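Side-chain contacts in D-glycero-alpha-D-manno-heptose 7-phosphate kinase (Campylobacter jejuni subsp. jejuni, PDB 4N3O), which catalyses the ATP-dependent phosphorylation of D-glycero-alpha-D-manno-heptose 7-phosphate at C-1, a step toward the GDP-heptose used in capsule polysaccharide biosynthesis: residues A[252-255]-A[256-260]; A[265-268]-A[269-273]; A[306-310]-A[311-315]. All coordinates share one frame; numbering follows the deposited sequence.

Contact 1. Residues A[252-255]-A[256-260]; sequences FGTL and AQILG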
loop_
_atom_site.group_PDB
_atom_site.type_symbol
_atom_site.label_atom_id
_atom_site.label_comp_id
_atom_site.label_asym_id
_atom_site.label_seq_id
_atom_site.Cartn_x
_atom_site.Cartn_y
_atom_site.Cartn_z
ATOM N N PHE A 252 3.552 -14.075 -17.765
ATOM C CA PHE A 252 4.564 -13.385 -17.001
ATOM C C PHE A 252 5.993 -13.633 -17.463
ATOM O O PHE A 252 6.851 -12.773 -17.283
ATOM C CB PHE A 252 4.419 -13.699 -15.519
ATOM C CG PHE A 252 4.794 -12.555 -14.672
ATOM C CD1 PHE A 252 6.113 -12.320 -14.348
ATOM C CD2 PHE A 252 3.827 -11.652 -14.282
ATOM C CE1 PHE A 252 6.456 -11.209 -13.607
ATOM C CE2 PHE A 252 4.155 -10.550 -13.542
ATOM C CZ PHE A 252 5.471 -10.321 -13.206
ATOM N N GLY A 253 6.252 -14.795 -18.062
ATOM C CA GLY A 253 7.591 -15.106 -18.596
ATOM C C GLY A 253 7.964 -14.166 -19.743
ATOM O O GLY A 253 9.098 -13.685 -19.827
ATOM N N THR A 254 7.004 -13.902 -20.622
ATOM C CA THR A 254 7.207 -13.004 -21.750
ATOM C C THR A 254 7.132 -11.530 -21.325
ATOM O O THR A 254 7.783 -10.674 -21.916
ATOM C CB THR A 254 6.147 -13.240 -22.833
ATOM O OG1 THR A 254 6.225 -14.593 -23.280
ATOM C CG2 THR A 254 6.365 -12.318 -24.006
ATOM N N LEU A 255 6.319 -11.239 -20.319
ATOM C CA LEU A 255 6.192 -9.875 -19.840
ATOM C C LEU A 255 7.518 -9.409 -19.246
ATOM O O LEU A 255 8.017 -8.330 -19.573
ATOM C CB LEU A 255 5.106 -9.789 -18.791
ATOM C CG LEU A 255 4.955 -8.412 -18.163
ATOM C CD1 LEU A 255 4.389 -7.441 -19.181
ATOM C CD2 LEU A 255 4.070 -8.498 -16.929
ATOM N N ALA A 256 8.086 -10.232 -18.372
ATOM C CA ALA A 256 9.357 -9.912 -17.729
ATOM C C ALA A 256 10.399 -9.661 -18.794
ATOM O O ALA A 256 11.169 -8.713 -18.720
ATOM C CB ALA A 256 9.799 -11.065 -16.833
ATOM N N GLN A 257 10.390 -10.527 -19.795
ATOM C CA GLN A 257 11.320 -10.472 -20.912
ATOM C C GLN A 257 11.225 -9.154 -21.689
ATOM O O GLN A 257 12.243 -8.514 -21.948
ATOM C CB GLN A 257 11.030 -11.672 -21.824
ATOM C CG GLN A 257 11.978 -11.897 -22.982
ATOM C CD GLN A 257 11.669 -13.203 -23.717
ATOM O OE1 GLN A 257 10.545 -13.716 -23.666
ATOM N NE2 GLN A 257 12.671 -13.747 -24.404
ATOM N N ILE A 258 10.006 -8.737 -22.028
ATOM C CA ILE A 258 9.804 -7.509 -22.813
ATOM C C ILE A 258 10.020 -6.240 -21.994
ATOM O O ILE A 258 10.480 -5.222 -22.511
ATOM C CB ILE A 258 8.413 -7.477 -23.455
ATOM C CG1 ILE A 258 8.204 -8.735 -24.291
ATOM C CG2 ILE A 258 8.267 -6.259 -24.366
ATOM C CD1 ILE A 258 6.781 -8.897 -24.761
ATOM N N LEU A 259 9.673 -6.282 -20.721
ATOM C CA LEU A 259 9.942 -5.142 -19.879
ATOM C C LEU A 259 11.456 -5.043 -19.813
ATOM O O LEU A 259 12.025 -3.989 -20.065
ATOM C CB LEU A 259 9.311 -5.307 -18.492
ATOM C CG LEU A 259 7.775 -5.238 -18.468
ATOM C CD1 LEU A 259 7.192 -5.587 -17.100
ATOM C CD2 LEU A 259 7.305 -3.860 -18.905
ATOM N N GLY A 260 12.104 -6.174 -19.530
ATOM C CA GLY A 260 13.563 -6.238 -19.458
ATOM C C GLY A 260 14.209 -5.541 -20.640
ATOM O O GLY A 260 15.127 -4.746 -20.474
#
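Different first torsions bring Leu255 and Leu259 together: CG of Leu255 stands trans to its backbone N (chi1 176°), whereas CG of Leu259 lies beside its own N (chi1 -70°), which puts its CD1 against the leucine one turn earlier. The two branched ends then cross at a slant, with Leu259 CD1 lying 3.8 Å from Leu255 CG and 4.0 Å from Leu255 CD1. A second i/i+4 pair forms one residue earlier. Thr254 and Ile258 run alongside each other in the same direction, and the methyl CG2 of Thr254 meets CD1 of Ile258 at 3.5 Å. The hydroxyl of Thr254 is turned elsewhere, OG1 bonding to the carboxylate of Asp251. Both pairs ride on successive turns of helix 252-262, in the C-terminal domain of this GHMP kinase. Met243 of helix 236-248 packs on Leu255, Ile258 and Leu259, while Phe252 reaches Ile194 and Leu198 of helix 192-200 and also packs on Asn2 of the second subunit, which precedes the first methionine and is probably a tag remnant. Beneath the side chains the helical ladder is regular where Leu259 N donates to Leu255 O at 2.9 Å and Ile258 N to Thr254 O at 3.0 Å. The bond from Gln257 N to Gly253 O is weak, at 3.4 Å, on the exposed flank of the helix.

Contact 2. Residues A[265-268]-A[269-273]; sequences SKKI and ISEIV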
loop_
_atom_site.group_PDB
_atom_site.type_symbol
_atom_site.label_atom_id
_atom_site.label_comp_id
_atom_site.label_asym_id
_atom_site.label_seq_id
_atom_site.Cartn_x
_atom_site.Cartn_y
_atom_site.Cartn_z
ATOM N N SER A 265 17.856 0.733 -23.183
ATOM C CA SER A 265 17.678 1.558 -24.379
ATOM C C SER A 265 18.907 2.374 -24.747
ATOM O O SER A 265 19.590 2.104 -25.735
ATOM C CB SER A 265 16.504 2.527 -24.165
ATOM O OG SER A 265 15.311 1.838 -23.860
ATOM N N LYS A 266 19.167 3.367 -23.911
ATOM C CA LYS A 266 20.227 4.343 -24.091
ATOM C C LYS A 266 19.956 5.371 -23.012
ATOM O O LYS A 266 20.795 5.622 -22.153
ATOM C CB LYS A 266 20.132 5.023 -25.463
ATOM C CG LYS A 266 20.910 6.332 -25.574
ATOM C CD LYS A 266 20.490 7.121 -26.806
ATOM C CE LYS A 266 21.119 8.509 -26.844
ATOM N NZ LYS A 266 22.601 8.479 -26.942
ATOM N N LYS A 267 18.751 5.943 -23.072
ATOM C CA LYS A 267 18.308 6.960 -22.131
ATOM C C LYS A 267 18.245 6.422 -20.698
ATOM O O LYS A 267 18.310 7.196 -19.745
ATOM C CB LYS A 267 16.949 7.533 -22.570
ATOM C CG LYS A 267 16.424 8.662 -21.692
ATOM C CD LYS A 267 15.241 9.399 -22.319
ATOM C CE LYS A 267 14.068 8.482 -22.648
ATOM N NZ LYS A 267 13.579 7.724 -21.463
ATOM N N ILE A 268 18.118 5.105 -20.541
ATOM C CA ILE A 268 18.097 4.507 -19.206
ATOM C C ILE A 268 19.541 4.257 -18.782
ATOM O O ILE A 268 19.991 4.772 -17.755
ATOM C CB ILE A 268 17.266 3.200 -19.137
ATOM C CG1 ILE A 268 15.762 3.499 -19.264
ATOM C CG2 ILE A 268 17.501 2.479 -17.811
ATOM C CD1 ILE A 268 15.333 4.104 -20.587
ATOM N N ILE A 269 20.271 3.496 -19.597
ATOM C CA ILE A 269 21.668 3.173 -19.299
ATOM C C ILE A 269 22.526 4.439 -19.183
ATOM O O ILE A 269 23.462 4.479 -18.386
ATOM C CB ILE A 269 22.275 2.208 -20.348
ATOM C CG1 ILE A 269 21.467 0.901 -20.417
ATOM C CG2 ILE A 269 23.740 1.908 -20.030
ATOM C CD1 ILE A 269 21.418 0.121 -19.117
ATOM N N SER A 270 22.205 5.467 -19.966
ATOM C CA SER A 270 22.949 6.726 -19.903
ATOM C C SER A 270 22.723 7.383 -18.540
ATOM O O SER A 270 23.689 7.770 -17.887
ATOM C CB SER A 270 22.546 7.683 -21.040
ATOM O OG SER A 270 23.275 8.900 -20.985
ATOM N N GLU A 271 21.459 7.488 -18.110
ATOM C CA GLU A 271 21.122 8.090 -16.798
ATOM C C GLU A 271 21.786 7.366 -15.621
ATOM O O GLU A 271 22.087 7.982 -14.598
ATOM C CB GLU A 271 19.603 8.154 -16.574
ATOM C CG GLU A 271 18.870 9.157 -17.459
ATOM C CD GLU A 271 17.372 9.229 -17.181
ATOM O OE1 GLU A 271 16.941 8.874 -16.060
ATOM O OE2 GLU A 271 16.620 9.668 -18.080
ATOM N N ILE A 272 22.000 6.061 -15.770
ATOM C CA ILE A 272 22.657 5.258 -14.742
ATOM C C ILE A 272 24.155 5.556 -14.761
ATOM O O ILE A 272 24.713 6.048 -13.780
ATOM C CB ILE A 272 22.446 3.740 -14.983
ATOM C CG1 ILE A 272 20.964 3.382 -14.924
ATOM C CG2 ILE A 272 23.222 2.912 -13.962
ATOM C CD1 ILE A 272 20.668 1.961 -15.356
ATOM N N VAL A 273 24.789 5.256 -15.894
ATOM C CA VAL A 273 26.228 5.441 -16.072
ATOM C C VAL A 273 26.687 6.903 -15.962
ATOM O O VAL A 273 27.791 7.162 -15.484
ATOM C CB VAL A 273 26.697 4.852 -17.429
ATOM C CG1 VAL A 273 28.174 5.143 -17.673
ATOM C CG2 VAL A 273 26.430 3.350 -17.483
#
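Lys266 O accepts the amide of Ser270 at 2.6 Å from Ser270 N, a bond with an N-H...O angle of 150°, and CB of Ser270 lies tightly against the same oxygen, 2.9 Å from Lys266 O. Two residues on, Ile272 N donates to Ile268 O at 3.1 Å, and in both bonds the donor lies nearly in line with the carbonyl bond. The i/i+4 bonds thus join the residue just before the helix, and the weakly bonded first residues around Lys267 and Ile268, to the turn that follows.

Between these two bonds, Glu271 runs its extended chain past the carbonyl of Lys267. Its CG sits beside its own backbone N (chi1 -70°), which lays the methylene on the preceding turn, with Glu271 CG 3.1 Å from Lys267 O. Lys267 and Glu271 run alongside each other in the same direction, and the touching is done by the lysine methylene CG and the carboxylate atom OE2, 3.8 Å apart. The charged ends do not meet: Lys267 NZ stays 4.9 Å from Glu271 OE2, where a weak electrostatic attraction is probable but there is no salt bridge. The other carboxylate oxygen, OE1, is bonded to the hydroxyl of Thr295.

The apolar flank is built by two isoleucines whose side chains slant across one another, with CG2 of Ile268 at 4.0 Å from CD1 of Ile272. Ile268 also packs on Lys294 and Ile272 on Thr295. Helix 267-273 is therefore a short helix whose Ile268, Ile272 and Glu271 lie against strand 290-296, an outermost strand, within this chain, of the four-stranded antiparallel sheet in the C-terminal domain of the GHMP kinase.

Contact 3. Residues A[306-310]-A[311-315]; sequences FFVDP and TKKYN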
loop_
_atom_site.group_PDB
_atom_site.type_symbol
_atom_site.label_atom_id
_atom_site.label_comp_id
_atom_site.label_asym_id
_atom_site.label_seq_id
_atom_site.Cartn_x
_atom_site.Cartn_y
_atom_site.Cartn_z
ATOM N N PHE A 306 13.573 -1.500 -9.464
ATOM C CA PHE A 306 14.228 -2.765 -9.834
ATOM C C PHE A 306 13.296 -3.956 -9.962
ATOM O O PHE A 306 12.217 -3.998 -9.376
ATOM C CB PHE A 306 15.269 -3.179 -8.778
ATOM C CG PHE A 306 16.340 -2.165 -8.517
ATOM C CD1 PHE A 306 17.393 -2.014 -9.390
ATOM C CD2 PHE A 306 16.333 -1.418 -7.353
ATOM C CE1 PHE A 306 18.399 -1.105 -9.137
ATOM C CE2 PHE A 306 17.342 -0.500 -7.092
ATOM C CZ PHE A 306 18.377 -0.345 -7.988
ATOM N N PHE A 307 13.755 -4.911 -10.756
ATOM C CA PHE A 307 13.128 -6.216 -10.923
ATOM C C PHE A 307 14.075 -7.185 -10.225
ATOM O O PHE A 307 15.277 -7.189 -10.487
ATOM C CB PHE A 307 12.958 -6.599 -12.380
ATOM C CG PHE A 307 11.619 -6.279 -12.926
ATOM C CD1 PHE A 307 11.193 -4.970 -13.027
ATOM C CD2 PHE A 307 10.783 -7.295 -13.371
ATOM C CE1 PHE A 307 9.943 -4.671 -13.537
ATOM C CE2 PHE A 307 9.538 -7.008 -13.884
ATOM C CZ PHE A 307 9.116 -5.691 -13.966
ATOM N N VAL A 308 13.523 -7.981 -9.323
ATOM C CA VAL A 308 14.303 -8.915 -8.531
ATOM C C VAL A 308 13.578 -10.233 -8.345
ATOM O O VAL A 308 12.357 -10.318 -8.416
ATOM C CB VAL A 308 14.556 -8.342 -7.123
ATOM C CG1 VAL A 308 13.250 -8.208 -6.351
ATOM C CG2 VAL A 308 15.535 -9.209 -6.348
ATOM N N ASP A 309 14.348 -11.271 -8.123
ATOM C CA ASP A 309 13.773 -12.549 -7.835
ATOM C C ASP A 309 13.127 -12.408 -6.443
ATOM O O ASP A 309 13.773 -11.940 -5.495
ATOM C CB ASP A 309 14.873 -13.587 -7.812
ATOM C CG ASP A 309 14.389 -14.932 -7.394
ATOM O OD1 ASP A 309 13.235 -15.298 -7.700
ATOM O OD2 ASP A 309 15.196 -15.641 -6.772
ATOM N N PRO A 310 11.856 -12.785 -6.318
ATOM C CA PRO A 310 11.202 -12.673 -5.021
ATOM C C PRO A 310 11.940 -13.368 -3.879
ATOM O O PRO A 310 11.960 -12.859 -2.774
ATOM C CB PRO A 310 9.851 -13.317 -5.269
ATOM C CG PRO A 310 9.591 -13.026 -6.724
ATOM C CD PRO A 310 10.926 -13.215 -7.373
ATOM N N THR A 311 12.581 -14.500 -4.132
ATOM C CA THR A 311 13.325 -15.164 -3.048
ATOM C C THR A 311 14.620 -14.433 -2.687
ATOM O O THR A 311 15.377 -14.901 -1.844
ATOM C CB THR A 311 13.672 -16.614 -3.399
ATOM O OG1 THR A 311 14.641 -16.636 -4.445
ATOM C CG2 THR A 311 12.440 -17.364 -3.838
ATOM N N LYS A 312 14.880 -13.302 -3.333
ATOM C CA LYS A 312 16.098 -12.525 -3.069
ATOM C C LYS A 312 15.761 -11.102 -2.660
ATOM O O LYS A 312 16.640 -10.336 -2.268
ATOM C CB LYS A 312 16.912 -12.414 -4.345
ATOM C CG LYS A 312 17.378 -13.710 -4.985
ATOM C CD LYS A 312 18.770 -14.112 -4.567
ATOM C CE LYS A 312 19.318 -15.120 -5.575
ATOM N NZ LYS A 312 20.746 -15.451 -5.341
ATOM N N LYS A 313 14.484 -10.749 -2.754
ATOM C CA LYS A 313 14.061 -9.382 -2.497
ATOM C C LYS A 313 14.377 -8.888 -1.098
ATOM O O LYS A 313 14.730 -7.725 -0.924
ATOM C CB LYS A 313 12.570 -9.238 -2.802
ATOM C CG LYS A 313 11.987 -7.884 -2.489
ATOM C CD LYS A 313 10.605 -7.753 -3.111
ATOM C CE LYS A 313 9.917 -6.482 -2.672
ATOM N NZ LYS A 313 8.551 -6.390 -3.253
ATOM N N TYR A 314 14.259 -9.760 -0.097
ATOM C CA TYR A 314 14.512 -9.295 1.258
ATOM C C TYR A 314 15.965 -8.861 1.419
ATOM O O TYR A 314 16.230 -7.794 1.984
ATOM C CB TYR A 314 14.149 -10.327 2.309
ATOM C CG TYR A 314 14.487 -9.842 3.688
ATOM C CD1 TYR A 314 13.644 -8.974 4.369
ATOM C CD2 TYR A 314 15.667 -10.212 4.293
ATOM C CE1 TYR A 314 13.967 -8.505 5.636
ATOM C CE2 TYR A 314 16.001 -9.750 5.551
ATOM C CZ TYR A 314 15.144 -8.899 6.222
ATOM O OH TYR A 314 15.493 -8.453 7.488
ATOM N N ASN A 315 16.898 -9.690 0.933
ATOM C CA ASN A 315 18.309 -9.357 1.026
ATOM C C ASN A 315 18.648 -8.097 0.191
ATOM O O ASN A 315 19.493 -7.330 0.573
ATOM C CB ASN A 315 19.215 -10.566 0.700
ATOM C CG ASN A 315 19.255 -11.604 1.843
ATOM O OD1 ASN A 315 19.348 -11.257 3.030
ATOM N ND2 ASN A 315 19.196 -12.894 1.480
HETATM O O HOH W 1 13.167 -12.444 -0.429
#
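Val308 spreads its two methyls over the start of the next helix: CG1 lies 3.8 Å from CB of Lys313, and CG2 4.0 Å from CB of Lys312. With CG1 set between the backbone N and the carbonyl carbon (chi1 65°), the two branches serve different lysines, and Lys313 passes at about a right angle to the valine. Its extended chain carries NZ away to the backbone oxygen of Thr202. This is the loop joining strand 303-308 to helix 313-320, and Lys312 takes the N-cap position.

Asp309 holds the bend through both backbone and side chain. Its backbone O accepts Lys312 N at 2.8 Å, closing a type I beta turn with Pro310 and Thr311 at its corners, while its carboxylate OD2 receives the hydroxyl OG1 of Thr311 at 2.6 Å. That hydroxyl approaches from above the carboxylate plane, about 45° out of it. CG of Lys312 also touches OD2, at 3.4 Å, but its ammonium group continues past without forming a salt bridge. Pro310 O accepts Lys313 N at 3.3 Å, the donor standing steeply above the carbonyl plane (73° out of it). It also accepts a hydrogen bond from a water, which accepts Tyr314 N and thereby bridges to the first turn of the helix.

Arg8 and His105, both of the second subunit, pack on Pro310 and Thr311 respectively. The carboxylate of Asp309 is thus tied to the hydroxyl of Thr311 two residues on, and this bond, with Lys312 NZ 5.7 Å from Asp309 OD2, would probably favour the ionised carboxylate.

In the fold
The three contacts follow one another along the C-terminal domain. Contacts 1 and 3, with centres about 16 Å apart, touch: Leu259 CD1 of helix 252-262 packs on Phe307 CZ of strand 303-308 at 3.7 Å. Both also reach the second subunit. Contact 2 stands apart, its nearest atoms about 7 Å from each other contact, although its helix follows helix 252-262. It lies closest to the probable active site, the side chain of Lys267 about 8 Å from Gly20, a probable substrate-binding residue, and that of Glu271 about 9 Å from Gly115 of the probable ATP site. The side chain of Ile258 in contact 1 is about 11 Å from Gly20; contact 3 lies away from these sites.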